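PDB 7BOP: alpha-1,2-mannosyltransferase (Ktr4), putative from Neosartorya fumigata, which belongs to a fungal family of GT-A-type mannosyltransferases and binds guanosine-5'-diphosphate and a manganese ion. Local coordinates for residues A[289-294]-A[318-323]. Sequence-based numbering, arbitrary orientation.
Sequences DFFRGE and PVHSIG
Two adjacent phenylalanines, Phe290 and Phe291, reach from the short helix 288-292 to His320 and Gly323 on helix 316-327, making a small, buried aromatic contact inside the GT-A-type domain. The backbones stay well apart, with the closest CA atoms, those of Phe291 and Gly323, 8.5 Å from each other, and the rings bridge the interval.

Phe291 brings one corner of its ring over a face of the imidazole: CE1 lies 3.8 Å from His320 CD2, offset toward the rim of the five-membered ring. The planes are inclined at 41° with centroids 4.8 Å apart, an oblique pairing. On His320, CG lies anti to the carbonyl carbon (chi1 -73°), a torsion that sends the imidazole out from helix 316-327 toward Phe291. Both imidazole nitrogens are engaged, ND1 with Glu284 OE1 and NE2 with the carbonyl oxygen of Asn174, and these two bonds should fix the rotation of the ring whose face Phe291 meets.

Phe290 approaches differently. Its CG is anti to the backbone N (chi1 169°), and the far end of the ring points at the backbone of Gly323, where CZ comes within 3.6 Å of Gly323 O, close to the ring plane. Between the neighbours, CD2 of Phe290 sits over the centre of the Phe291 ring, 3.7 Å above its plane.

Phe290 also packs on Leu324 and Phe327, farther along helix 316-327, while Tyr296 of helix 294-306 meets Phe291 edge-to-face and touches His320. Through Glu284, His320 is tied to strand 284-287 of the mixed sheet, which leads directly into helix 288-292.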
# COMPACT_ATOMS: atom_id res chain seq x y z
N ASP A 289 3.81 13.27 -4.92
CA ASP A 289 3.86 14.64 -4.39
C ASP A 289 3.07 14.84 -3.10
O ASP A 289 3.32 15.81 -2.39
CB ASP A 289 3.44 15.66 -5.45
CG ASP A 289 4.41 15.72 -6.62
OD1 ASP A 289 5.59 15.33 -6.47
OD2 ASP A 289 3.98 16.15 -7.69
N PHE A 290 2.12 13.95 -2.78
CA PHE A 290 1.51 13.98 -1.45
C PHE A 290 2.56 13.68 -0.39
O PHE A 290 2.72 14.44 0.56
CB PHE A 290 0.37 12.98 -1.30
CG PHE A 290 -0.08 12.81 0.11
CD1 PHE A 290 -0.77 13.84 0.75
CD2 PHE A 290 0.23 11.66 0.84
CE1 PHE A 290 -1.16 13.72 2.08
CE2 PHE A 290 -0.15 11.53 2.16
CZ PHE A 290 -0.86 12.56 2.78
N PHE A 291 3.27 12.58 -0.56
CA PHE A 291 4.25 12.11 0.41
C PHE A 291 5.46 13.04 0.49
O PHE A 291 6.04 13.20 1.56
CB PHE A 291 4.67 10.67 0.10
CG PHE A 291 3.54 9.69 0.18
CD1 PHE A 291 3.06 9.26 1.42
CD2 PHE A 291 2.93 9.21 -0.98
CE1 PHE A 291 2.00 8.35 1.50
CE2 PHE A 291 1.86 8.31 -0.90
CZ PHE A 291 1.40 7.88 0.34
N ARG A 292 5.82 13.65 -0.64
CA ARG A 292 6.87 14.68 -0.67
C ARG A 292 6.45 15.98 -0.02
O ARG A 292 7.30 16.80 0.29
CB ARG A 292 7.29 15.00 -2.11
CG ARG A 292 8.04 13.89 -2.81
CD ARG A 292 7.97 14.10 -4.31
NE ARG A 292 8.72 13.07 -5.02
CZ ARG A 292 8.53 12.72 -6.29
NH1 ARG A 292 7.59 13.30 -7.03
NH2 ARG A 292 9.28 11.76 -6.82
N GLY A 293 5.15 16.19 0.17
CA GLY A 293 4.62 17.42 0.72
C GLY A 293 5.05 17.71 2.14
O GLY A 293 5.54 16.83 2.87
N GLU A 294 4.87 18.97 2.53
CA GLU A 294 5.28 19.46 3.84
C GLU A 294 4.71 18.62 4.97
O GLU A 294 5.43 18.21 5.86
CB GLU A 294 4.83 20.92 4.03
CG GLU A 294 5.31 21.55 5.33
CD GLU A 294 4.75 22.95 5.59
OE1 GLU A 294 4.26 23.61 4.64
OE2 GLU A 294 4.78 23.38 6.76
N PRO A 318 0.26 1.25 8.20
CA PRO A 318 -0.36 2.16 9.17
C PRO A 318 0.17 3.60 9.07
O PRO A 318 -0.61 4.53 9.18
CB PRO A 318 -0.05 1.52 10.53
CG PRO A 318 1.01 0.52 10.28
CD PRO A 318 0.82 0.06 8.87
N VAL A 319 1.46 3.77 8.83
CA VAL A 319 2.05 5.11 8.69
C VAL A 319 1.48 5.88 7.48
O VAL A 319 1.08 7.04 7.61
CB VAL A 319 3.60 5.05 8.68
CG1 VAL A 319 4.20 6.41 8.34
CG2 VAL A 319 4.11 4.58 10.04
N HIS A 320 1.44 5.24 6.31
CA HIS A 320 0.74 5.82 5.15
C HIS A 320 -0.72 6.13 5.45
O HIS A 320 -1.22 7.21 5.11
CB HIS A 320 0.81 4.88 3.94
CG HIS A 320 2.16 4.85 3.30
ND1 HIS A 320 2.41 4.15 2.14
CD2 HIS A 320 3.33 5.44 3.64
CE1 HIS A 320 3.68 4.29 1.81
NE2 HIS A 320 4.26 5.07 2.70
N SER A 321 -1.41 5.17 6.07
CA SER A 321 -2.84 5.29 6.34
C SER A 321 -3.15 6.44 7.27
O SER A 321 -4.10 7.20 7.04
CB SER A 321 -3.39 3.99 6.91
OG SER A 321 -3.16 2.92 6.01
N ILE A 322 -2.36 6.57 8.34
CA ILE A 322 -2.52 7.69 9.27
C ILE A 322 -2.19 9.02 8.56
O ILE A 322 -2.93 10.00 8.69
CB ILE A 322 -1.66 7.51 10.53
CG1 ILE A 322 -2.24 6.38 11.41
CG2 ILE A 322 -1.60 8.79 11.34
CD1 ILE A 322 -1.27 5.84 12.43
N GLY A 323 -1.09 9.05 7.82
CA GLY A 323 -0.72 10.25 7.07
C GLY A 323 -1.79 10.72 6.11
O GLY A 323 -2.12 11.91 6.08